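Local coordinates for protein SAS-6 (Leishmania major, PDB 4CKM) that probably builds the hub of the centriolar and basal-body cartwheel, for which this N-terminal head domain supplies the globular part, at residues Asp100-Asn103 with Ala104-Gln107; Thr165-His168 with Ile169-Val172. All coordinates share one frame; numbering follows the deposited sequence. Where two conformers were deposited one is given.

Both contacts belong to the SAS-6 N-terminal head domain, of the XRCC4-like clan, and their centres lie about 17 Å apart. Contact 1 comes first along the chain, in the opening turns of helix 102-109, just after strand 88-98. Contact 2 follows much later, inside strand 165-175, which pairs antiparallel with that same strand 88-98. The two also meet directly: Phe105 CZ packs 3.7 Å from Leu171 CD2, an apolar contact that ties helix 102-109 to the sheet. No other chain of the assembly touches contact 1, whereas contact 2 lies nearer the centre of the chain, and its strand 165-175 also takes part in the contact with the second subunit.

Contact 1. Residues Asp100-Asn103 with Ala104-Gln107; sequences DDYN and AFKQ
Phe105 N donates to Asp101 O at 3.2 Å, lying in the plane of that carbonyl, and so begins the i to i+4 bonds at the start of helix 102-109. The next two are Lys106 N to Tyr102 O, 2.6 Å long with a nearly straight N-H...O angle of 170°, and Gln107 N to Asn103 O at 3.0 Å. One residue before this series, a water stands between Asp100 O, to which it donates (2.9 Å), and Ala104 N, from which it accepts (3.1 Å).

The side chains gather round the Tyr102 ring. With CG anti to the backbone N (chi1 -175°), the phenol leans obliquely toward the C-terminal end of the helix, which brings one face against Lys106 CB, 4.1 Å from the centroid and offset toward the rim, a CH-pi contact. Farther along the lysine, CD meets ring atom CE2. Phe105 approaches differently: its CD2 lies 3.7 Å from Tyr102 CE1, rim to rim, with the planes at 38°. Neither ring covers the face of the other. Each has an edge-to-face partner beyond the helix, Phe115 for Tyr102 and Phe118 for Phe105.

The polar ends are held too, since Tyr102 OH bonds to Val113 O and Lys106 NZ to Leu111 O. The phenol is therefore fixed both by packing along its ring and by a bond at its hydroxyl, and the lysine serves both ways, its CB covering an aromatic face while its ammonium group bonds to the loop carbonyl of Leu111.

Contact 2. Residues Thr165-His168 with Ile169-Val172; sequences TVEH and ISLV
His168 and Ile169 form a classic beta bulge in strand 165-175: His168 has a helix-like psi of -45°, Ile169 is extended, and both bond through their backbones to Val157 on the antiparallel strand 152-160. The bulge bends the strand, and the directions of the short segments 165-168 and 169-172 differ by 56°.

The extra residue changes the alternation of side chains. His168 and Ile169 leave the same side of the sheet, while Glu167 and Ser170, three positions apart, come together on the other. On the first side, Ile169 packs on Phe118 and Met125 of helix 117-130 and the imidazole of His168 meets the ring of Tyr136, its NE2 bonding to Glu159, while the bulged carbonyl of His168 accepts from Lys164 NZ of the second subunit.

On the opposite side, Glu167 starts with CG anti to its own N (chi1 -180°) and stretches along the strand, bringing its carboxylate over Ser170. Its OE1 makes a salt bridge with Arg156 of strand 152-160, which probably favours the charged form. The serine turns its OG to the side of its own backbone N, back toward the glutamate. Ser170 CB is 3.8 Å from Glu167 OE2 and 4.1 Å from Glu167 CD, so the two side chains lie close, although the modelled serine hydroxyl is too near the carboxylate for its exact position to be trusted. The firmer evidence of coupling is a water: it accepts from Ser170 N at 2.8 Å and donates to Glu167 OE2 at 3.1 Å, bridging the backbone just beyond the bulge to the carboxylate just before it.

Contact 1. Residues Asp100-Asn103 with Ala104-Gln107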
loop_
_atom_site.group_PDB
_atom_site.type_symbol
_atom_site.label_atom_id
_atom_site.label_comp_id
_atom_site.label_asym_id
_atom_site.label_seq_id
_atom_site.Cartn_x
_atom_site.Cartn_y
_atom_site.Cartn_z
ATOM N N ASP A 100 24.025 -3.845 0.896
ATOM C CA ASP A 100 24.065 -4.714 -0.288
ATOM C C ASP A 100 22.737 -4.973 -0.930
ATOM O O ASP A 100 22.666 -5.089 -2.136
ATOM C CB ASP A 100 24.594 -6.102 0.093
ATOM C CG ASP A 100 26.042 -6.097 0.368
ATOM O OD1 ASP A 100 26.667 -5.025 0.185
ATOM O OD2 ASP A 100 26.555 -7.162 0.783
ATOM N N ASP A 101 21.708 -5.160 -0.116
ATOM C CA ASP A 101 20.389 -5.440 -0.630
ATOM C C ASP A 101 19.508 -4.199 -0.750
ATOM O O ASP A 101 18.336 -4.314 -1.076
ATOM C CB ASP A 101 19.729 -6.440 0.286
ATOM C CG ASP A 101 20.547 -7.681 0.437
ATOM O OD1 ASP A 101 20.803 -8.309 -0.598
ATOM O OD2 ASP A 101 20.952 -8.021 1.572
ATOM N N TYR A 102 20.044 -3.015 -0.478
ATOM C CA TYR A 102 19.169 -1.862 -0.342
ATOM C C TYR A 102 18.513 -1.474 -1.656
ATOM O O TYR A 102 17.323 -1.172 -1.688
ATOM C CB TYR A 102 19.874 -0.649 0.240
ATOM C CG TYR A 102 18.898 0.501 0.474
ATOM C CD1 TYR A 102 17.859 0.373 1.393
ATOM C CD2 TYR A 102 18.999 1.702 -0.240
ATOM C CE1 TYR A 102 16.974 1.416 1.630
ATOM C CE2 TYR A 102 18.113 2.738 -0.019
ATOM C CZ TYR A 102 17.094 2.583 0.923
ATOM O OH TYR A 102 16.197 3.589 1.156
ATOM N N ASN A 103 19.272 -1.509 -2.738
ATOM C CA ASN A 103 18.734 -1.119 -4.025
ATOM C C ASN A 103 17.523 -1.895 -4.443
ATOM O O ASN A 103 16.548 -1.312 -4.924
ATOM C CB ASN A 103 19.810 -1.168 -5.093
ATOM C CG ASN A 103 20.806 -0.050 -4.920
ATOM O OD1 ASN A 103 20.490 1.001 -4.347
ATOM N ND2 ASN A 103 22.011 -0.260 -5.401
ATOM N N ALA A 104 17.564 -3.200 -4.263
ATOM C CA ALA A 104 16.373 -4.007 -4.521
ATOM C C ALA A 104 15.210 -3.619 -3.609
ATOM O O ALA A 104 14.060 -3.598 -4.021
ATOM C CB ALA A 104 16.696 -5.476 -4.331
ATOM N N PHE A 105 15.540 -3.337 -2.356
ATOM C CA PHE A 105 14.559 -3.105 -1.293
ATOM C C PHE A 105 13.904 -1.752 -1.594
ATOM O O PHE A 105 12.689 -1.605 -1.556
ATOM C CB PHE A 105 15.318 -3.153 0.054
ATOM C CG PHE A 105 14.535 -2.710 1.263
ATOM C CD1 PHE A 105 13.787 -3.619 2.000
ATOM C CD2 PHE A 105 14.637 -1.400 1.734
ATOM C CE1 PHE A 105 13.097 -3.217 3.144
ATOM C CE2 PHE A 105 13.953 -0.988 2.877
ATOM C CZ PHE A 105 13.188 -1.907 3.585
ATOM N N LYS A 106 14.758 -0.789 -1.924
ATOM C CA LYS A 106 14.376 0.560 -2.306
ATOM C C LYS A 106 13.423 0.547 -3.474
ATOM O O LYS A 106 12.363 1.179 -3.411
ATOM C CB LYS A 106 15.616 1.330 -2.694
ATOM C CG LYS A 106 15.403 2.809 -2.937
ATOM C CD LYS A 106 16.674 3.419 -3.512
ATOM C CE LYS A 106 16.535 4.919 -3.735
ATOM N NZ LYS A 106 15.437 5.206 -4.722
ATOM N N GLN A 107 13.794 -0.176 -4.529
ATOM C CA GLN A 107 12.965 -0.241 -5.731
ATOM C C GLN A 107 11.613 -0.895 -5.450
ATOM O O GLN A 107 10.582 -0.389 -5.880
ATOM C CB GLN A 107 13.693 -0.973 -6.867
ATOM C CG GLN A 107 14.855 -0.179 -7.455
ATOM C CD GLN A 107 15.822 -1.044 -8.238
ATOM O OE1 GLN A 107 15.443 -2.074 -8.799
ATOM N NE2 GLN A 107 17.075 -0.637 -8.270
HETATM O O HOH W 1 20.395 -4.341 -3.783
#

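Contact 2. Residues Thr165-His168 with Ile169-Val172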
loop_
_atom_site.group_PDB
_atom_site.type_symbol
_atom_site.label_atom_id
_atom_site.label_comp_id
_atom_site.label_asym_id
_atom_site.label_seq_id
_atom_site.Cartn_x
_atom_site.Cartn_y
_atom_site.Cartn_z
ATOM N N THR A 165 -7.847 3.216 5.215
ATOM C CA THR A 165 -6.530 3.080 5.776
ATOM C C THR A 165 -5.522 2.861 4.659
ATOM O O THR A 165 -5.707 2.013 3.773
ATOM C CB THR A 165 -6.463 1.950 6.801
ATOM O OG1 THR A 165 -7.336 2.267 7.885
ATOM C CG2 THR A 165 -5.050 1.789 7.332
ATOM N N VAL A 166 -4.449 3.645 4.718
ATOM C CA VAL A 166 -3.404 3.638 3.698
ATOM C C VAL A 166 -2.130 3.118 4.319
ATOM O O VAL A 166 -1.670 3.643 5.340
ATOM C CB VAL A 166 -3.131 5.073 3.215
ATOM C CG1 VAL A 166 -1.983 5.097 2.237
ATOM C CG2 VAL A 166 -4.370 5.653 2.573
ATOM N N GLU A 167 -1.541 2.113 3.699
ATOM C CA GLU A 167 -0.282 1.595 4.161
ATOM C C GLU A 167 0.875 2.443 3.605
ATOM O O GLU A 167 0.979 2.632 2.405
ATOM C CB GLU A 167 -0.150 0.160 3.720
ATOM C CG GLU A 167 1.139 -0.465 4.165
ATOM C CD GLU A 167 1.352 -1.788 3.499
ATOM O OE1 GLU A 167 0.640 -2.749 3.856
ATOM O OE2 GLU A 167 2.229 -1.845 2.609
ATOM N N HIS A 168 1.702 2.984 4.497
ATOM C CA HIS A 168 2.884 3.738 4.119
ATOM C C HIS A 168 4.048 2.820 3.885
ATOM O O HIS A 168 4.733 2.973 2.904
ATOM C CB HIS A 168 3.243 4.802 5.167
ATOM C CG HIS A 168 2.431 6.042 5.021
ATOM N ND1 HIS A 168 2.947 7.213 4.522
ATOM C CD2 HIS A 168 1.108 6.265 5.217
ATOM C CE1 HIS A 168 1.990 8.118 4.448
ATOM N NE2 HIS A 168 0.862 7.568 4.861
ATOM N N ILE A 169 4.267 1.851 4.764
ATOM C CA ILE A 169 5.349 0.887 4.549
ATOM C C ILE A 169 5.054 -0.381 5.310
ATOM O O ILE A 169 4.300 -0.359 6.282
ATOM C CB ILE A 169 6.706 1.505 4.936
ATOM C CG1 ILE A 169 7.882 0.615 4.511
ATOM C CG2 ILE A 169 6.793 1.816 6.422
ATOM C CD1 ILE A 169 9.211 1.305 4.757
ATOM N N SER A 170 5.562 -1.491 4.789
ATOM C CA SER A 170 5.534 -2.806 5.437
ATOM C C SER A 170 6.946 -3.327 5.500
ATOM O O SER A 170 7.699 -3.125 4.548
ATOM C CB SER A 170 4.772 -3.817 4.612
ATOM O OG SER A 170 3.584 -3.262 4.168
ATOM N N LEU A 171 7.275 -4.021 6.581
ATOM C CA LEU A 171 8.583 -4.597 6.789
ATOM C C LEU A 171 8.369 -5.956 7.390
ATOM O O LEU A 171 7.508 -6.122 8.275
ATOM C CB LEU A 171 9.388 -3.784 7.784
ATOM C CG LEU A 171 9.646 -2.338 7.403
ATOM C CD1 LEU A 171 10.306 -1.625 8.572
ATOM C CD2 LEU A 171 10.513 -2.238 6.150
ATOM N N VAL A 172 9.138 -6.926 6.905
ATOM C CA VAL A 172 9.077 -8.275 7.412
ATOM C C VAL A 172 10.146 -8.409 8.452
ATOM O O VAL A 172 11.296 -8.054 8.208
ATOM C CB VAL A 172 9.301 -9.327 6.305
ATOM C CG1 VAL A 172 9.349 -10.735 6.903
ATOM C CG2 VAL A 172 8.173 -9.236 5.297
HETATM O O HOH W 2 5.222 -1.301 1.999
#